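Local coordinates for protein inulin fructotransferase (Bacillus sp. snu-7, PDB 2INV) that probably cleaves inulin from the chain end by intramolecular fructosyl transfer, releasing a cyclic difructose dianhydride, at residues F259-N270 with L283-N294; N327-V338 with N361-V372. One frame throughout, in Å; residues are numbered along the deposited sequence.

Contact 1: residues F259-N270 with L283-N294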
loop_
_atom_site.group_PDB
_atom_site.type_symbol
_atom_site.label_atom_id
_atom_site.label_comp_id
_atom_site.label_asym_id
_atom_site.label_seq_id
_atom_site.Cartn_x
_atom_site.Cartn_y
_atom_site.Cartn_z
ATOM N N PHE A 259 -3.702 15.637 -13.836
ATOM C CA PHE A 259 -2.307 16.036 -13.952
ATOM C C PHE A 259 -2.166 17.174 -14.956
ATOM O O PHE A 259 -2.734 17.107 -16.039
ATOM C CB PHE A 259 -1.453 14.896 -14.525
ATOM C CG PHE A 259 -1.269 13.710 -13.622
ATOM C CD1 PHE A 259 -1.684 13.730 -12.298
ATOM C CD2 PHE A 259 -0.611 12.572 -14.103
ATOM C CE1 PHE A 259 -1.442 12.631 -11.462
ATOM C CE2 PHE A 259 -0.369 11.488 -13.282
ATOM C CZ PHE A 259 -0.784 11.516 -11.958
ATOM N N THR A 260 -1.450 18.233 -14.610
ATOM C CA THR A 260 -1.205 19.238 -15.621
ATOM C C THR A 260 0.298 19.323 -15.772
ATOM O O THR A 260 1.021 19.622 -14.824
ATOM C CB THR A 260 -1.797 20.646 -15.329
ATOM O OG1 THR A 260 -1.267 21.573 -16.294
ATOM C CG2 THR A 260 -1.462 21.114 -13.935
ATOM N N GLY A 261 0.755 19.008 -16.978
ATOM C CA GLY A 261 2.169 19.055 -17.287
ATOM C C GLY A 261 3.061 18.159 -16.446
ATOM O O GLY A 261 4.196 18.530 -16.158
ATOM N N CYS A 262 2.568 17.002 -16.018
ATOM C CA CYS A 262 3.407 16.106 -15.236
ATOM C C CYS A 262 4.082 15.176 -16.235
ATOM O O CYS A 262 3.520 14.892 -17.297
ATOM C CB CYS A 262 2.567 15.304 -14.240
ATOM S SG CYS A 262 1.561 16.322 -13.142
ATOM N N ASN A 263 5.281 14.704 -15.909
ATOM C CA ASN A 263 5.987 13.812 -16.822
ATOM C C ASN A 263 6.471 12.564 -16.101
ATOM O O ASN A 263 6.834 12.610 -14.929
ATOM C CB ASN A 263 7.190 14.523 -17.450
ATOM C CG ASN A 263 6.794 15.758 -18.227
ATOM O OD1 ASN A 263 5.902 15.719 -19.077
ATOM N ND2 ASN A 263 7.460 16.869 -17.941
ATOM N N ARG A 264 6.481 11.448 -16.819
ATOM C CA ARG A 264 6.933 10.180 -16.271
ATOM C C ARG A 264 6.290 9.785 -14.948
ATOM O O ARG A 264 6.978 9.313 -14.038
ATOM C CB ARG A 264 8.445 10.196 -16.069
ATOM C CG ARG A 264 9.244 10.397 -17.319
ATOM C CD ARG A 264 10.005 11.701 -17.246
ATOM N NE ARG A 264 10.271 12.201 -18.587
ATOM C CZ ARG A 264 10.562 13.460 -18.881
ATOM N NH1 ARG A 264 10.632 14.366 -17.926
ATOM N NH2 ARG A 264 10.755 13.814 -20.143
ATOM N N CYS A 265 4.984 9.975 -14.820
ATOM C CA CYS A 265 4.318 9.594 -13.582
ATOM C C CYS A 265 3.593 8.290 -13.851
ATOM O O CYS A 265 3.560 7.828 -15.003
ATOM C CB CYS A 265 3.325 10.672 -13.138
ATOM S SG CYS A 265 4.089 12.267 -12.775
ATOM N N SER A 266 3.014 7.696 -12.810
ATOM C CA SER A 266 2.312 6.436 -12.998
ATOM C C SER A 266 1.041 6.333 -12.174
ATOM O O SER A 266 1.051 6.569 -10.959
ATOM C CB SER A 266 3.239 5.263 -12.659
ATOM O OG SER A 266 2.540 4.036 -12.705
ATOM N N VAL A 267 -0.050 5.979 -12.846
ATOM C CA VAL A 267 -1.336 5.814 -12.189
ATOM C C VAL A 267 -1.750 4.373 -12.467
ATOM O O VAL A 267 -2.279 4.052 -13.537
ATOM C CB VAL A 267 -2.360 6.810 -12.751
ATOM C CG1 VAL A 267 -3.717 6.598 -12.111
ATOM C CG2 VAL A 267 -1.876 8.233 -12.486
ATOM N N THR A 268 -1.503 3.517 -11.479
ATOM C CA THR A 268 -1.757 2.092 -11.598
ATOM C C THR A 268 -2.456 1.443 -10.405
ATOM O O THR A 268 -2.286 1.870 -9.263
ATOM C CB THR A 268 -0.417 1.364 -11.780
ATOM O OG1 THR A 268 0.359 2.032 -12.784
ATOM C CG2 THR A 268 -0.646 -0.087 -12.162
ATOM N N SER A 269 -3.227 0.395 -10.685
ATOM C CA SER A 269 -3.911 -0.364 -9.640
ATOM C C SER A 269 -4.837 0.491 -8.778
ATOM O O SER A 269 -4.773 0.445 -7.551
ATOM C CB SER A 269 -2.869 -1.041 -8.746
ATOM O OG SER A 269 -1.989 -1.836 -9.517
ATOM N N ASN A 270 -5.702 1.268 -9.418
ATOM C CA ASN A 270 -6.634 2.123 -8.700
ATOM C C ASN A 270 -8.073 1.826 -9.077
ATOM O O ASN A 270 -8.349 1.242 -10.122
ATOM C CB ASN A 270 -6.350 3.604 -8.991
ATOM C CG ASN A 270 -4.989 4.046 -8.498
ATOM O OD1 ASN A 270 -4.769 4.218 -7.296
ATOM N ND2 ASN A 270 -4.063 4.233 -9.429
ATOM N N LEU A 283 -3.606 16.893 -18.885
ATOM C CA LEU A 283 -3.654 18.202 -19.520
ATOM C C LEU A 283 -2.345 18.952 -19.667
ATOM O O LEU A 283 -1.344 18.646 -19.024
ATOM C CB LEU A 283 -4.605 19.093 -18.723
ATOM C CG LEU A 283 -5.894 18.408 -18.274
ATOM C CD1 LEU A 283 -6.634 19.265 -17.262
ATOM C CD2 LEU A 283 -6.740 18.143 -19.499
ATOM N N ASN A 284 -2.389 19.955 -20.532
ATOM C CA ASN A 284 -1.269 20.835 -20.787
ATOM C C ASN A 284 0.055 20.096 -20.951
ATOM O O ASN A 284 0.997 20.285 -20.180
ATOM C CB ASN A 284 -1.215 21.847 -19.646
ATOM C CG ASN A 284 -2.578 22.454 -19.365
ATOM O OD1 ASN A 284 -2.932 22.727 -18.215
ATOM N ND2 ASN A 284 -3.366 22.640 -20.419
ATOM N N GLY A 285 0.083 19.224 -21.951
ATOM C CA GLY A 285 1.267 18.458 -22.272
ATOM C C GLY A 285 1.893 17.563 -21.220
ATOM O O GLY A 285 2.968 17.873 -20.708
ATOM N N CYS A 286 1.250 16.446 -20.902
ATOM C CA CYS A 286 1.831 15.511 -19.946
ATOM C C CYS A 286 2.565 14.515 -20.828
ATOM O O CYS A 286 2.002 14.019 -21.809
ATOM C CB CYS A 286 0.743 14.809 -19.126
ATOM S SG CYS A 286 -0.100 15.880 -17.943
ATOM N N LYS A 287 3.816 14.219 -20.490
ATOM C CA LYS A 287 4.605 13.301 -21.305
ATOM C C LYS A 287 5.053 12.032 -20.589
ATOM O O LYS A 287 5.374 12.044 -19.401
ATOM C CB LYS A 287 5.867 14.005 -21.833
ATOM C CG LYS A 287 5.624 15.234 -22.699
ATOM C CD LYS A 287 6.939 15.742 -23.308
ATOM C CE LYS A 287 7.950 16.167 -22.271
ATOM N NZ LYS A 287 7.539 17.375 -21.502
ATOM N N GLU A 288 5.069 10.937 -21.340
ATOM C CA GLU A 288 5.549 9.648 -20.858
ATOM C C GLU A 288 4.976 9.077 -19.557
ATOM O O GLU A 288 5.715 8.571 -18.713
ATOM C CB GLU A 288 7.080 9.729 -20.777
ATOM C CG GLU A 288 7.696 10.112 -22.119
ATOM C CD GLU A 288 8.992 10.905 -22.009
ATOM O OE1 GLU A 288 9.778 10.645 -21.076
ATOM O OE2 GLU A 288 9.224 11.786 -22.865
ATOM N N ASN A 289 3.658 9.132 -19.407
ATOM C CA ASN A 289 3.017 8.620 -18.205
ATOM C C ASN A 289 2.345 7.276 -18.431
ATOM O O ASN A 289 1.873 6.969 -19.532
ATOM C CB ASN A 289 1.997 9.632 -17.688
ATOM C CG ASN A 289 2.615 10.991 -17.444
ATOM O OD1 ASN A 289 3.312 11.201 -16.452
ATOM N ND2 ASN A 289 2.381 11.918 -18.365
ATOM N N LEU A 290 2.323 6.478 -17.368
ATOM C CA LEU A 290 1.730 5.154 -17.398
ATOM C C LEU A 290 0.410 5.114 -16.638
ATOM O O LEU A 290 0.365 5.380 -15.432
ATOM C CB LEU A 290 2.715 4.155 -16.800
ATOM C CG LEU A 290 2.300 2.690 -16.660
ATOM C CD1 LEU A 290 2.062 2.073 -18.028
ATOM C CD2 LEU A 290 3.392 1.937 -15.914
ATOM N N ILE A 291 -0.660 4.804 -17.366
ATOM C CA ILE A 291 -2.000 4.706 -16.793
ATOM C C ILE A 291 -2.400 3.279 -17.109
ATOM O O ILE A 291 -2.831 2.982 -18.222
ATOM C CB ILE A 291 -2.967 5.663 -17.487
ATOM C CG1 ILE A 291 -2.305 7.037 -17.626
ATOM C CG2 ILE A 291 -4.260 5.763 -16.687
ATOM C CD1 ILE A 291 -2.077 7.733 -16.321
ATOM N N THR A 292 -2.273 2.395 -16.130
ATOM C CA THR A 292 -2.574 1.001 -16.379
ATOM C C THR A 292 -3.158 0.263 -15.186
ATOM O O THR A 292 -3.008 0.696 -14.043
ATOM C CB THR A 292 -1.283 0.299 -16.834
ATOM O OG1 THR A 292 -1.582 -0.992 -17.369
ATOM C CG2 THR A 292 -0.318 0.153 -15.659
ATOM N N ALA A 293 -3.814 -0.859 -15.467
ATOM C CA ALA A 293 -4.410 -1.693 -14.427
ATOM C C ALA A 293 -5.380 -0.947 -13.507
ATOM O O ALA A 293 -5.422 -1.207 -12.301
ATOM C CB ALA A 293 -3.309 -2.334 -13.596
ATOM N N ASN A 294 -6.168 -0.039 -14.074
ATOM C CA ASN A 294 -7.134 0.728 -13.289
ATOM C C ASN A 294 -8.556 0.370 -13.695
ATOM O O ASN A 294 -8.819 0.047 -14.855
ATOM C CB ASN A 294 -6.955 2.233 -13.523
ATOM C CG ASN A 294 -5.596 2.738 -13.097
ATOM O OD1 ASN A 294 -5.289 2.820 -11.904
ATOM N ND2 ASN A 294 -4.762 3.069 -14.076
HETATM O O HOH W 1 5.356 18.356 -19.728
HETATM O O HOH W 2 11.508 13.255 -23.015
HETATM O O HOH W 3 -7.408 -1.404 -10.239
#
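With CG anti to the carbonyl carbon (chi1 -62°) and chi2 at -71°, the side-chain torsions of Asn294 bring its amide to Val267 and Asn270, while the same first torsion in Asn289 turns its amide to the backbone of Cys265. Both sit on one coil of a right-handed parallel beta-helix and reach back to the preceding coil, 259-270; the axes of strands 266-268 and 290-292 approach to 4.7 Å. Asn294 ND2 gives a nearly straight bond of 2.7 Å to Val267 O, arriving from above the carbonyl plane; Thr292 N reaches the same oxygen from the opposite face. Asn294 OD1 takes both Asn270 N and Asn270 ND2, the two amides stacked side by side and only 8° from coplanar. Asn270 OD1 and ND2 in turn bond to Asn247 N and Val244 O, backbone atoms one coil further back. Replacing Asn294, for instance with an alanine, is likely to leave the two Asn270 donors without this acceptor and Val267 O with one bond fewer. At the other bend Asn289 OD1 accepts Cys265 N at 2.6 Å. Between the bends, Ile291 CD1 packs beside Val267 CB at 3.7 Å, and Thr292 CG2 lies against CG2 and OG1 of Thr268. Arg264 and Glu288 lie alongside each other: a salt bridge joins Arg264 NE to Glu288 OE1 at 3.0 Å, in the guanidinium plane but above the carboxylate plane, and Arg264 NH1 pairs with Glu240. Near the start of the segments, Thr260 OG1 donates to a lone pair of Asn284 OD1, 2.8 Å away.

Contact 2: residues N327-V338 with N361-V372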
loop_
_atom_site.group_PDB
_atom_site.type_symbol
_atom_site.label_atom_id
_atom_site.label_comp_id
_atom_site.label_asym_id
_atom_site.label_seq_id
_atom_site.Cartn_x
_atom_site.Cartn_y
_atom_site.Cartn_z
ATOM N N ASN A 327 2.339 8.660 -23.775
ATOM C CA ASN A 327 1.669 8.092 -22.612
ATOM C C ASN A 327 1.140 6.703 -22.973
ATOM O O ASN A 327 0.760 6.460 -24.127
ATOM C CB ASN A 327 0.525 9.008 -22.171
ATOM C CG ASN A 327 1.010 10.386 -21.755
ATOM O OD1 ASN A 327 1.697 10.539 -20.744
ATOM N ND2 ASN A 327 0.652 11.397 -22.537
ATOM N N LEU A 328 1.124 5.796 -21.997
ATOM C CA LEU A 328 0.639 4.440 -22.228
ATOM C C LEU A 328 -0.589 4.121 -21.380
ATOM O O LEU A 328 -0.476 3.836 -20.179
ATOM C CB LEU A 328 1.733 3.408 -21.920
ATOM C CG LEU A 328 1.290 1.934 -21.976
ATOM C CD1 LEU A 328 0.867 1.574 -23.393
ATOM C CD2 LEU A 328 2.427 1.037 -21.522
ATOM N N ILE A 329 -1.757 4.163 -22.016
ATOM C CA ILE A 329 -3.011 3.865 -21.344
ATOM C C ILE A 329 -3.362 2.429 -21.717
ATOM O O ILE A 329 -3.836 2.169 -22.830
ATOM C CB ILE A 329 -4.133 4.817 -21.814
ATOM C CG1 ILE A 329 -3.682 6.269 -21.651
ATOM C CG2 ILE A 329 -5.402 4.570 -21.021
ATOM C CD1 ILE A 329 -2.946 6.830 -22.855
ATOM N N SER A 330 -3.137 1.498 -20.792
ATOM C CA SER A 330 -3.403 0.099 -21.084
ATOM C C SER A 330 -3.912 -0.711 -19.906
ATOM O O SER A 330 -3.925 -0.248 -18.765
ATOM C CB SER A 330 -2.122 -0.549 -21.610
ATOM O OG SER A 330 -1.077 -0.404 -20.656
ATOM N N ASP A 331 -4.321 -1.938 -20.211
ATOM C CA ASP A 331 -4.817 -2.867 -19.214
ATOM C C ASP A 331 -5.788 -2.226 -18.223
ATOM O O ASP A 331 -5.689 -2.445 -17.016
ATOM C CB ASP A 331 -3.630 -3.477 -18.473
ATOM C CG ASP A 331 -4.024 -4.648 -17.617
ATOM O OD1 ASP A 331 -4.842 -5.468 -18.079
ATOM O OD2 ASP A 331 -3.500 -4.764 -16.491
ATOM N N ASN A 332 -6.723 -1.434 -18.746
ATOM C CA ASN A 332 -7.736 -0.755 -17.929
ATOM C C ASN A 332 -9.119 -1.321 -18.263
ATOM O O ASN A 332 -9.348 -1.759 -19.394
ATOM C CB ASN A 332 -7.745 0.751 -18.225
ATOM C CG ASN A 332 -6.451 1.440 -17.831
ATOM O OD1 ASN A 332 -6.041 1.405 -16.669
ATOM N ND2 ASN A 332 -5.802 2.081 -18.803
ATOM N N LEU A 333 -10.033 -1.318 -17.292
ATOM C CA LEU A 333 -11.388 -1.810 -17.538
ATOM C C LEU A 333 -12.375 -0.653 -17.397
ATOM O O LEU A 333 -12.511 -0.077 -16.319
ATOM C CB LEU A 333 -11.749 -2.938 -16.556
ATOM C CG LEU A 333 -12.959 -3.822 -16.928
ATOM C CD1 LEU A 333 -13.083 -4.972 -15.939
ATOM C CD2 LEU A 333 -14.242 -3.006 -16.954
ATOM N N PHE A 334 -13.049 -0.315 -18.495
ATOM C CA PHE A 334 -14.022 0.772 -18.497
ATOM C C PHE A 334 -15.461 0.260 -18.420
ATOM O O PHE A 334 -15.925 -0.446 -19.313
ATOM C CB PHE A 334 -13.888 1.627 -19.763
ATOM C CG PHE A 334 -12.579 2.359 -19.884
ATOM C CD1 PHE A 334 -11.416 1.681 -20.236
ATOM C CD2 PHE A 334 -12.514 3.731 -19.669
ATOM C CE1 PHE A 334 -10.209 2.352 -20.377
ATOM C CE2 PHE A 334 -11.306 4.418 -19.805
ATOM C CZ PHE A 334 -10.157 3.730 -20.160
ATOM N N ALA A 335 -16.167 0.640 -17.359
ATOM C CA ALA A 335 -17.563 0.247 -17.169
ATOM C C ALA A 335 -18.381 1.531 -17.217
ATOM O O ALA A 335 -18.394 2.314 -16.269
ATOM C CB ALA A 335 -17.739 -0.441 -15.825
ATOM N N TYR A 336 -19.063 1.740 -18.333
ATOM C CA TYR A 336 -19.851 2.946 -18.533
ATOM C C TYR A 336 -21.354 2.681 -18.601
ATOM O O TYR A 336 -21.848 1.993 -19.503
ATOM C CB TYR A 336 -19.346 3.645 -19.800
ATOM C CG TYR A 336 -20.033 4.934 -20.160
ATOM C CD1 TYR A 336 -21.315 4.930 -20.708
ATOM C CD2 TYR A 336 -19.394 6.160 -19.984
ATOM C CE1 TYR A 336 -21.944 6.112 -21.075
ATOM C CE2 TYR A 336 -20.017 7.352 -20.350
ATOM C CZ TYR A 336 -21.288 7.320 -20.894
ATOM O OH TYR A 336 -21.912 8.488 -21.263
ATOM N N ASN A 337 -22.077 3.232 -17.629
ATOM C CA ASN A 337 -23.528 3.075 -17.553
ATOM C C ASN A 337 -24.164 4.449 -17.347
ATOM O O ASN A 337 -24.205 4.976 -16.227
ATOM C CB ASN A 337 -23.906 2.164 -16.385
ATOM C CG ASN A 337 -25.339 1.711 -16.444
ATOM O OD1 ASN A 337 -25.809 1.000 -15.561
ATOM N ND2 ASN A 337 -26.034 2.094 -17.500
ATOM N N VAL A 338 -24.653 5.029 -18.437
ATOM C CA VAL A 338 -25.261 6.343 -18.383
ATOM C C VAL A 338 -26.493 6.424 -19.283
ATOM O O VAL A 338 -26.466 6.007 -20.441
ATOM C CB VAL A 338 -24.243 7.426 -18.810
ATOM C CG1 VAL A 338 -24.904 8.804 -18.827
ATOM C CG2 VAL A 338 -23.063 7.427 -17.856
ATOM N N ASN A 361 1.145 8.478 -28.508
ATOM C CA ASN A 361 0.410 7.850 -27.430
ATOM C C ASN A 361 0.020 6.442 -27.823
ATOM O O ASN A 361 -0.284 6.171 -28.988
ATOM C CB ASN A 361 -0.782 8.706 -27.030
ATOM C CG ASN A 361 -0.350 9.982 -26.345
ATOM O OD1 ASN A 361 0.111 9.963 -25.199
ATOM N ND2 ASN A 361 -0.489 11.103 -27.044
ATOM N N VAL A 362 0.079 5.541 -26.848
ATOM C CA VAL A 362 -0.231 4.140 -27.078
ATOM C C VAL A 362 -1.393 3.686 -26.206
ATOM O O VAL A 362 -1.371 3.855 -24.984
ATOM C CB VAL A 362 1.005 3.277 -26.784
ATOM C CG1 VAL A 362 0.685 1.806 -26.969
ATOM C CG2 VAL A 362 2.150 3.692 -27.702
ATOM N N VAL A 363 -2.410 3.120 -26.847
ATOM C CA VAL A 363 -3.588 2.643 -26.147
ATOM C C VAL A 363 -3.798 1.166 -26.467
ATOM O O VAL A 363 -4.229 0.814 -27.566
ATOM C CB VAL A 363 -4.816 3.471 -26.565
ATOM C CG1 VAL A 363 -6.063 2.936 -25.899
ATOM C CG2 VAL A 363 -4.597 4.936 -26.197
ATOM N N ALA A 364 -3.483 0.310 -25.498
ATOM C CA ALA A 364 -3.614 -1.129 -25.679
ATOM C C ALA A 364 -4.322 -1.866 -24.546
ATOM O O ALA A 364 -4.254 -1.469 -23.383
ATOM C CB ALA A 364 -2.238 -1.738 -25.907
ATOM N N LEU A 365 -4.988 -2.958 -24.918
ATOM C CA LEU A 365 -5.729 -3.815 -23.995
ATOM C C LEU A 365 -6.572 -3.064 -22.970
ATOM O O LEU A 365 -6.260 -3.043 -21.775
ATOM C CB LEU A 365 -4.777 -4.773 -23.276
ATOM C CG LEU A 365 -5.473 -5.903 -22.514
ATOM C CD1 LEU A 365 -6.380 -6.674 -23.463
ATOM C CD2 LEU A 365 -4.437 -6.825 -21.899
ATOM N N ASN A 366 -7.646 -2.453 -23.457
ATOM C CA ASN A 366 -8.585 -1.708 -22.629
ATOM C C ASN A 366 -9.972 -2.259 -22.937
ATOM O O ASN A 366 -10.474 -2.117 -24.058
ATOM C CB ASN A 366 -8.522 -0.216 -22.971
ATOM C CG ASN A 366 -7.243 0.435 -22.491
ATOM O OD1 ASN A 366 -7.065 0.679 -21.292
ATOM N ND2 ASN A 366 -6.335 0.710 -23.423
ATOM N N HIS A 367 -10.582 -2.887 -21.937
ATOM C CA HIS A 367 -11.901 -3.472 -22.100
ATOM C C HIS A 367 -13.008 -2.482 -21.757
ATOM O O HIS A 367 -13.061 -1.958 -20.642
ATOM C CB HIS A 367 -12.039 -4.721 -21.228
ATOM C CG HIS A 367 -13.327 -5.457 -21.431
ATOM N ND1 HIS A 367 -14.077 -5.950 -20.385
ATOM C CD2 HIS A 367 -13.989 -5.805 -22.563
ATOM C CE1 HIS A 367 -15.144 -6.567 -20.861
ATOM N NE2 HIS A 367 -15.114 -6.494 -22.178
ATOM N N VAL A 368 -13.892 -2.241 -22.721
ATOM C CA VAL A 368 -14.997 -1.323 -22.528
ATOM C C VAL A 368 -16.322 -2.066 -22.433
ATOM O O VAL A 368 -16.587 -2.994 -23.197
ATOM C CB VAL A 368 -15.093 -0.307 -23.685
ATOM C CG1 VAL A 368 -16.348 0.553 -23.517
ATOM C CG2 VAL A 368 -13.851 0.564 -23.715
ATOM N N VAL A 369 -17.145 -1.636 -21.489
ATOM C CA VAL A 369 -18.455 -2.210 -21.277
ATOM C C VAL A 369 -19.366 -1.018 -21.137
ATOM O O VAL A 369 -19.155 -0.169 -20.272
ATOM C CB VAL A 369 -18.530 -3.018 -19.968
ATOM C CG1 VAL A 369 -19.886 -3.694 -19.859
ATOM C CG2 VAL A 369 -17.408 -4.034 -19.916
ATOM N N SER A 370 -20.381 -0.939 -21.980
ATOM C CA SER A 370 -21.290 0.177 -21.868
ATOM C C SER A 370 -22.664 -0.180 -22.368
ATOM O O SER A 370 -22.829 -1.029 -23.252
ATOM C CB SER A 370 -20.745 1.407 -22.605
ATOM O OG SER A 370 -20.675 1.179 -23.994
ATOM N N ASP A 371 -23.647 0.492 -21.786
ATOM C CA ASP A 371 -25.042 0.275 -22.113
ATOM C C ASP A 371 -25.402 0.888 -23.462
ATOM O O ASP A 371 -26.480 0.615 -24.007
ATOM C CB ASP A 371 -25.913 0.887 -21.017
ATOM C CG ASP A 371 -25.726 2.390 -20.905
ATOM O OD1 ASP A 371 -26.712 3.104 -20.603
ATOM O OD2 ASP A 371 -24.590 2.855 -21.117
ATOM N N VAL A 372 -24.502 1.701 -24.003
ATOM C CA VAL A 372 -24.770 2.345 -25.268
ATOM C C VAL A 372 -23.606 2.224 -26.227
ATOM O O VAL A 372 -22.484 1.922 -25.827
ATOM C CB VAL A 372 -25.077 3.838 -25.064
ATOM C CG1 VAL A 372 -26.289 4.013 -24.182
ATOM C CG2 VAL A 372 -23.870 4.530 -24.438
#
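Asparagine amides make the polar side-chain contacts at the two bends. Asn361 OD1 accepts both Asn327 N and Asn327 ND2, the two amide planes being 11° apart; Asn327 OD1 turns back to Asn289, and Asn361 ND2 bonds to Gly324 O. Asn366, its CG anti to the carbonyl carbon (chi1 -71°), sends ND2 to Ile329 O at 3.0 Å from above the carbonyl plane, opposite Ala364 N, and offers OD1 to Asn332 ND2, while Asn332 OD1 accepts Asn294 N. Asn366 OD1 also lies at the edge of the Phe334 ring, 3.7 Å from Phe334 CE1. Backbone bonds join strands 328-330 and 362-364, then, past the corners at Asp331 and Leu365, strands 332-337 and 366-370; Tyr336 N to Val369 O is 2.7 Å. Apolar contacts follow the register: Leu328 CD1 meets Val362 CG1 at 3.6 Å, and Phe334 CB packs on Val368 CG2 at 4.1 Å. The Tyr336 ring has Asp371 OD2 at its edge and its hydroxyl bonded to Asp315. At the corner, the Asp331 carboxylate bonds to Thr292 and Ser330 of the third subunit. In-register parallel strands, with like asparagines stacked at their turns, are typical of a right-handed parallel beta-helix.

Overall arrangement
Contacts 1 and 2 lie in series along the same beta-helix, their centres about 15 Å apart. Strands 285-299 and 328-337 are neighbours, and segment 327-338 lies next to 283-294 in the stack of coils: Asn289 N lies 2.8 Å from Asn327 OD1, and Thr292 OG1 is 2.8 Å from Ser330 O, each probably a hydrogen bond. The asparagine stacks thus continue from contact 1 into contact 2. Both also face other copies of the protein, Ser269 meeting its counterparts in the other two subunits near a bound phosphonate about 5 Å from its side chain. Bound fructose is more remote: one lies about 10 Å from the side chain of Arg264 in contact 1, and one about 13 Å from the side chain of Asn337 in contact 2.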